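Local coordinates for protein cytochrome P450 (Zobellia galactanivorans, PDB 6G5O) that belongs to the cytochrome P450 family of haem proteins and carries protoporphyrin IX with its iron in a pocket of the mainly helical fold, at residues L172-Y175 with I176-I180; S198-E201 with G202-L205; L331-T334 with H335-I339. All blocks are in the same frame, centred on the assembly; numbering follows the deposited sequence.

Contact 1: residues L172-Y175 with I176-I180; sequences LYHY and IDEQI
Tyr175 and Gln179 meet one turn apart on the alpha-helix 169-185 of this P450 fold, and theirs is the closely fitted part of the contact. The tyrosine's CG stands anti to the backbone N (chi1 165°), which sends the ring outward from the helix, where Gln179 of the next turn can lie over it. Gln179 bends at chi2 and lays its CG over one face of that ring, a CH-pi contact 4.1 Å from CG to the ring centroid and offset toward the rim. Its amide, turned 38° from the ring plane, brings NE2 to 3.5 Å from Tyr175 CE2. The phenol oxygen is held from outside by hydrogen bonds to Glu145 and Trp149, which pins the far end of the ring against helix 145-152. On the same inner flank Leu172 and the buried Ile176 run side by side, CD1 of the leucine 4.0 Å from CG1 of the isoleucine, and Ile176 goes on to touch Phe218 and Tyr192.

The His174 side is looser and faces solvent. There Glu178 CG lies over the imidazole face, 4.0 Å from its centroid, while the carboxylate crosses at 29° to the ring. Beneath both pairs run the i to i+4 backbone bonds, among them Gln179 N to Tyr175 O. On this outer side Glu178 OE1 stands above the imidazole, 3.1 Å from His174 CE1, a carbon.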
# COMPACT_ATOMS: atom_id res chain seq x y z
N LEU A 172 -5.39 -18.10 0.12
CA LEU A 172 -4.05 -17.53 0.09
C LEU A 172 -3.09 -18.31 1.00
O LEU A 172 -1.98 -18.60 0.60
CB LEU A 172 -4.06 -16.04 0.49
CG LEU A 172 -2.69 -15.36 0.58
CD1 LEU A 172 -1.98 -15.32 -0.79
CD2 LEU A 172 -2.82 -13.97 1.18
N TYR A 173 -3.50 -18.64 2.21
CA TYR A 173 -2.56 -19.24 3.15
C TYR A 173 -2.11 -20.63 2.69
O TYR A 173 -0.94 -20.97 2.79
CB TYR A 173 -3.10 -19.28 4.58
CG TYR A 173 -3.60 -17.95 5.12
CD1 TYR A 173 -3.16 -16.71 4.59
CD2 TYR A 173 -4.49 -17.92 6.20
CE1 TYR A 173 -3.64 -15.50 5.10
CE2 TYR A 173 -4.95 -16.72 6.73
CZ TYR A 173 -4.54 -15.51 6.17
OH TYR A 173 -5.04 -14.34 6.71
N HIS A 174 -3.03 -21.40 2.14
CA HIS A 174 -2.70 -22.73 1.63
C HIS A 174 -1.84 -22.66 0.35
O HIS A 174 -0.94 -23.46 0.17
CB HIS A 174 -3.99 -23.57 1.39
CG HIS A 174 -3.77 -24.85 0.63
ND1 HIS A 174 -3.48 -26.05 1.25
CD2 HIS A 174 -3.78 -25.11 -0.70
CE1 HIS A 174 -3.34 -26.99 0.34
NE2 HIS A 174 -3.51 -26.45 -0.86
N TYR A 175 -2.09 -21.69 -0.52
CA TYR A 175 -1.27 -21.54 -1.69
C TYR A 175 0.18 -21.19 -1.30
O TYR A 175 1.13 -21.68 -1.91
CB TYR A 175 -1.88 -20.50 -2.63
CG TYR A 175 -0.96 -20.00 -3.69
CD1 TYR A 175 -0.12 -18.91 -3.45
CD2 TYR A 175 -0.96 -20.57 -4.95
CE1 TYR A 175 0.70 -18.40 -4.45
CE2 TYR A 175 -0.14 -20.08 -5.95
CZ TYR A 175 0.70 -18.99 -5.70
OH TYR A 175 1.53 -18.52 -6.70
N ILE A 176 0.33 -20.34 -0.29
CA ILE A 176 1.66 -19.95 0.20
C ILE A 176 2.35 -21.18 0.78
O ILE A 176 3.49 -21.46 0.42
CB ILE A 176 1.61 -18.83 1.29
CG1 ILE A 176 1.05 -17.53 0.71
CG2 ILE A 176 2.98 -18.58 1.93
CD1 ILE A 176 1.97 -16.82 -0.24
N ASP A 177 1.65 -21.93 1.66
CA ASP A 177 2.15 -23.24 2.18
C ASP A 177 2.66 -24.13 1.06
O ASP A 177 3.74 -24.73 1.18
CB ASP A 177 1.07 -24.03 2.94
CG ASP A 177 0.81 -23.50 4.32
OD1 ASP A 177 1.77 -23.04 4.98
OD2 ASP A 177 -0.37 -23.58 4.77
N GLU A 178 1.90 -24.20 -0.05
CA GLU A 178 2.29 -25.05 -1.18
C GLU A 178 3.56 -24.58 -1.87
O GLU A 178 4.44 -25.41 -2.14
CB GLU A 178 1.15 -25.22 -2.22
CG GLU A 178 -0.09 -26.02 -1.77
CD GLU A 178 0.21 -27.27 -0.91
OE1 GLU A 178 -0.27 -27.33 0.25
OE2 GLU A 178 0.91 -28.19 -1.40
N GLN A 179 3.69 -23.28 -2.14
CA GLN A 179 4.92 -22.78 -2.72
C GLN A 179 6.13 -22.95 -1.78
O GLN A 179 7.23 -23.20 -2.25
CB GLN A 179 4.77 -21.30 -3.09
CG GLN A 179 3.61 -20.98 -4.04
CD GLN A 179 3.82 -21.55 -5.40
OE1 GLN A 179 4.96 -21.61 -5.93
NE2 GLN A 179 2.74 -22.02 -5.97
N ILE A 180 5.95 -22.81 -0.47
CA ILE A 180 7.07 -22.99 0.47
C ILE A 180 7.55 -24.44 0.38
O ILE A 180 8.75 -24.69 0.24
CB ILE A 180 6.70 -22.57 1.92
CG1 ILE A 180 6.57 -21.07 1.99
CG2 ILE A 180 7.76 -22.99 2.96
CD1 ILE A 180 5.86 -20.54 3.21

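Contact 2: residues S198-E201 with G202-L205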
# COMPACT_ATOMS: atom_id res chain seq x y z
N SER A 198 18.02 -17.93 3.87
CA SER A 198 18.54 -16.79 4.61
C SER A 198 18.69 -17.10 6.10
O SER A 198 18.07 -18.01 6.61
CB SER A 198 17.62 -15.58 4.45
OG SER A 198 17.33 -15.37 3.11
N GLU A 199 19.47 -16.28 6.80
CA GLU A 199 19.85 -16.58 8.18
C GLU A 199 19.49 -15.51 9.18
O GLU A 199 19.71 -14.33 8.92
CB GLU A 199 21.34 -16.82 8.26
CG GLU A 199 21.79 -17.89 7.30
CD GLU A 199 23.18 -18.40 7.60
OE1 GLU A 199 24.00 -17.59 8.13
OE2 GLU A 199 23.42 -19.60 7.29
N PHE A 200 18.96 -15.98 10.31
CA PHE A 200 18.58 -15.19 11.43
C PHE A 200 19.53 -15.64 12.52
O PHE A 200 19.35 -16.74 13.07
CB PHE A 200 17.14 -15.57 11.82
CG PHE A 200 16.57 -14.81 12.96
CD1 PHE A 200 16.00 -13.57 12.75
CD2 PHE A 200 16.57 -15.33 14.25
CE1 PHE A 200 15.45 -12.84 13.80
CE2 PHE A 200 16.03 -14.61 15.30
CZ PHE A 200 15.46 -13.37 15.07
N GLU A 201 20.52 -14.84 12.84
CA GLU A 201 21.47 -15.18 13.91
C GLU A 201 22.03 -16.59 13.72
O GLU A 201 21.91 -17.47 14.58
CB GLU A 201 20.85 -14.97 15.30
CG GLU A 201 20.83 -13.49 15.70
CD GLU A 201 19.91 -13.14 16.87
OE1 GLU A 201 19.37 -14.07 17.53
OE2 GLU A 201 19.71 -11.91 17.10
N GLY A 202 22.57 -16.80 12.53
CA GLY A 202 23.21 -18.05 12.17
C GLY A 202 22.39 -19.30 11.90
O GLY A 202 22.97 -20.31 11.57
N ARG A 203 21.06 -19.28 12.07
CA ARG A 203 20.23 -20.40 11.59
C ARG A 203 19.28 -20.00 10.45
O ARG A 203 18.84 -18.85 10.33
CB ARG A 203 19.44 -21.06 12.72
CG ARG A 203 18.52 -20.13 13.46
CD ARG A 203 17.17 -20.74 13.76
NE ARG A 203 16.28 -19.70 14.30
CZ ARG A 203 15.26 -19.13 13.66
NH1 ARG A 203 14.91 -19.52 12.45
NH2 ARG A 203 14.52 -18.21 14.29
N LYS A 204 18.93 -21.00 9.64
CA LYS A 204 18.06 -20.79 8.51
C LYS A 204 16.69 -20.45 9.03
O LYS A 204 16.29 -20.90 10.09
CB LYS A 204 17.99 -22.01 7.61
CG LYS A 204 19.31 -22.48 7.04
CD LYS A 204 20.01 -21.52 6.06
CE LYS A 204 20.89 -22.34 5.09
NZ LYS A 204 22.01 -21.55 4.51
N LEU A 205 15.96 -19.64 8.28
CA LEU A 205 14.57 -19.32 8.63
C LEU A 205 13.76 -20.60 8.51
O LEU A 205 14.07 -21.42 7.65
CB LEU A 205 13.99 -18.23 7.71
CG LEU A 205 14.61 -16.82 7.75
CD1 LEU A 205 13.94 -15.85 6.79
CD2 LEU A 205 14.56 -16.25 9.15
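Phe200 N gives the shortest bond of this beta hairpin, 2.9 Å and nearly straight to Arg203 O. The return bond, from Arg203 N to Phe200 O at 3.2 Å, closes the type I' turn 200-203; its donor stands well above the carbonyl plane, 60° out of it. Glu201 and Gly202 form the corner, both with positive phi. Next along the ladder, Glu199 and Lys204 make the non-hydrogen-bonded antiparallel pair, and Leu205 N then closes onto Ser198 O.

On one face of the hairpin Phe200 and Arg203 lie side by side and point the same way. Arg203 starts from a chi1 of 58°, with CG between the backbone N and the carbonyl carbon, and bends at chi2, which turns one face of its guanidinium to Phe200 CG, the planes 39° apart and NH2 3.5 Å from Phe200 CD2. NH1 is fixed twice, by Lys204 O in the guanidinium plane and by a salt bridge to Glu209. Leu205 CD2 packs against Phe200 CB at 3.8 Å. The other face carries a long salt bridge, Glu199 OE2 to Lys204 NZ at 3.7 Å, and NZ has a firmer partner in Asn197.

The hairpin links helix 191-196 to helix 207-220: Ser198 OG bonds back to Val194 O, while the Phe200 ring stacks on Tyr83 and rests on Val79, Val82 and Ile86 of helix 79-92.

Contact 3: residues L331-T334 with H335-I339. With HEM (protoporphyrin IX containing Fe), chain C.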
# COMPACT_ATOMS: atom_id res chain seq x y z
N LEU A 331 8.23 -1.58 3.21
CA LEU A 331 9.25 -2.31 2.42
C LEU A 331 8.93 -2.41 0.92
O LEU A 331 9.82 -2.52 0.10
CB LEU A 331 9.48 -3.73 2.99
CG LEU A 331 10.44 -3.83 4.18
CD1 LEU A 331 10.44 -5.21 4.81
CD2 LEU A 331 11.85 -3.52 3.72
N GLY A 332 7.65 -2.43 0.58
CA GLY A 332 7.23 -2.41 -0.84
C GLY A 332 7.31 -1.05 -1.53
O GLY A 332 6.93 -0.91 -2.70
N ALA A 333 7.83 -0.04 -0.82
CA ALA A 333 7.75 1.33 -1.30
C ALA A 333 8.50 1.52 -2.61
O ALA A 333 8.02 2.21 -3.54
CB ALA A 333 8.26 2.29 -0.25
N THR A 334 9.67 0.90 -2.69
CA THR A 334 10.50 0.95 -3.87
C THR A 334 9.81 0.32 -5.12
O THR A 334 9.79 0.92 -6.23
CB THR A 334 11.83 0.23 -3.62
OG1 THR A 334 12.45 0.75 -2.45
CG2 THR A 334 12.80 0.48 -4.79
N HIS A 335 9.26 -0.86 -4.94
CA HIS A 335 8.48 -1.53 -5.99
C HIS A 335 7.32 -0.65 -6.48
O HIS A 335 7.13 -0.41 -7.72
CB HIS A 335 7.94 -2.86 -5.43
CG HIS A 335 7.16 -3.66 -6.41
ND1 HIS A 335 7.73 -4.21 -7.54
CD2 HIS A 335 5.85 -4.01 -6.42
CE1 HIS A 335 6.79 -4.84 -8.22
NE2 HIS A 335 5.65 -4.73 -7.56
N ALA A 336 6.57 -0.13 -5.51
CA ALA A 336 5.40 0.68 -5.77
C ALA A 336 5.76 1.97 -6.51
O ALA A 336 5.06 2.40 -7.46
CB ALA A 336 4.71 1.01 -4.48
N ARG A 337 6.81 2.63 -6.04
CA ARG A 337 7.26 3.84 -6.69
C ARG A 337 7.66 3.62 -8.15
O ARG A 337 7.40 4.48 -9.00
CB ARG A 337 8.44 4.44 -5.96
CG ARG A 337 8.06 5.17 -4.70
CD ARG A 337 9.33 5.47 -3.91
NE ARG A 337 9.01 6.31 -2.78
CZ ARG A 337 9.51 6.18 -1.56
NH1 ARG A 337 10.37 5.23 -1.25
NH2 ARG A 337 9.09 7.02 -0.64
N GLN A 338 8.31 2.51 -8.44
CA GLN A 338 8.70 2.24 -9.81
C GLN A 338 7.48 1.98 -10.70
O GLN A 338 7.43 2.43 -11.88
CB GLN A 338 9.65 1.08 -9.91
CG GLN A 338 10.98 1.17 -9.21
CD GLN A 338 11.52 2.55 -9.04
OE1 GLN A 338 11.69 3.28 -10.01
NE2 GLN A 338 11.81 2.92 -7.78
N ILE A 339 6.51 1.25 -10.14
CA ILE A 339 5.27 1.01 -10.87
C ILE A 339 4.66 2.34 -11.29
O ILE A 339 4.33 2.55 -12.44
CB ILE A 339 4.23 0.27 -9.99
CG1 ILE A 339 4.53 -1.24 -10.00
CG2 ILE A 339 2.83 0.48 -10.50
CD1 ILE A 339 3.74 -2.02 -8.99
CHA HEM C . 4.34 -1.47 5.58
CHB HEM C . 1.71 1.45 2.78
CHC HEM C . 2.79 -1.22 -1.08
CHD HEM C . 4.87 -4.45 1.77
C1A HEM C . 3.55 -0.43 5.14
C2A HEM C . 3.04 0.61 5.96
C3A HEM C . 2.34 1.41 5.17
C4A HEM C . 2.35 0.89 3.86
CMA HEM C . 1.65 2.65 5.64
CAA HEM C . 3.28 0.87 7.45
CBA HEM C . 2.46 -0.10 8.28
CGA HEM C . 2.74 0.05 9.75
O1A HEM C . 2.50 -0.89 10.51
O2A HEM C . 3.23 1.08 10.25
C1B HEM C . 1.78 0.98 1.48
C2B HEM C . 1.25 1.70 0.40
C3B HEM C . 1.53 0.95 -0.72
C4B HEM C . 2.27 -0.25 -0.22
CMB HEM C . 0.49 2.99 0.47
CAB HEM C . 1.29 1.16 -2.15
CBB HEM C . 0.89 2.28 -2.71
C1C HEM C . 3.45 -2.34 -0.66
C2C HEM C . 3.81 -3.42 -1.47
C3C HEM C . 4.35 -4.37 -0.65
C4C HEM C . 4.35 -3.83 0.66
CMC HEM C . 3.63 -3.52 -2.95
CAC HEM C . 4.91 -5.68 -1.02
CBC HEM C . 4.98 -6.22 -2.23
C1D HEM C . 4.93 -3.84 3.04
C2D HEM C . 5.61 -4.48 4.18
C3D HEM C . 5.50 -3.66 5.23
C4D HEM C . 4.69 -2.54 4.75
CMD HEM C . 6.34 -5.78 4.10
CAD HEM C . 6.05 -3.90 6.63
CBD HEM C . 7.38 -3.19 6.94
CGD HEM C . 7.87 -3.56 8.36
O1D HEM C . 7.08 -4.13 9.20
O2D HEM C . 9.06 -3.33 8.74
NA HEM C . 3.07 -0.27 3.85
NB HEM C . 2.35 -0.16 1.08
NC HEM C . 3.75 -2.59 0.63
ND HEM C . 4.42 -2.69 3.44
FE HEM C . 3.44 -1.47 2.34
O HOH W 1 10.13 -2.68 -2.71
O HOH W 2 1.40 -2.33 2.74
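A bend at chi2 (-28°) folds the Gln338 amide back onto Thr334, one turn earlier in helix 333-350, which starts beside the porphyrin of this cytochrome P450.

Thr334 O is gripped twice by Gln338, from opposite faces of its carbonyl plane: by the backbone N at 3.1 Å, and by the amide NE2 at 3.2 Å through a more bent bond of 136°. The threonine methyl CG2 runs alongside the glutamine, which also rests on Gln100 and Leu103 of helix 97-117.

Arg337 takes another course. Its chain is extended from CG to NE, lying close along Ala333 O, and the Ala333 methyl sits over one face of the guanidinium, CB 3.8 Å from NH1. A salt bridge from NE to Glu258 holds the far end. Behind these side chains Ala336 N bonds to Gly332 O and Arg337 N to Ala333 O.

Gly332 meets the porphyrin with its backbone, CA 3.5 Å from C3C. Leu331 covers the neighbouring pyrrole, its CB near the methyl CMD, and packs on helix 79-92. The iron binds a water on the face away from Leu331 and Gly332 and has a further ligand from outside the two segments; in P450s that ligand is a cysteine thiolate, and the helix starting here follows the cysteine loop. A chi1 of -178° carries the His335 imidazole to the rim of the haem, the methyl CMC at its edge, with ND1 hydrogen-bonded to Tyr99. The backbone N of His335 is bound by another water, which accepts from it at 3.0 Å and donates to Leu331 O at 2.8 Å.

How the contacts relate
The three contacts follow in series along the chain, and none touches another. Contacts 1 and 2 lie on the same side of the chain's centre, about 21 Å apart between centres: helix 169-185 is followed by helix 191-196, then the hairpin, then helix 207-220, which packs back on contact 1. Contact 3 comes much later, at the start of helix 333-350, its centre about 24 Å from that of contact 1 and about 26 Å from that of contact 2. It lies nearest the middle of the molecule and lines the haem pocket. Helix 79-92 bridges the gap, since it touches both the hairpin and Leu331, joining the surface to the haem-binding core.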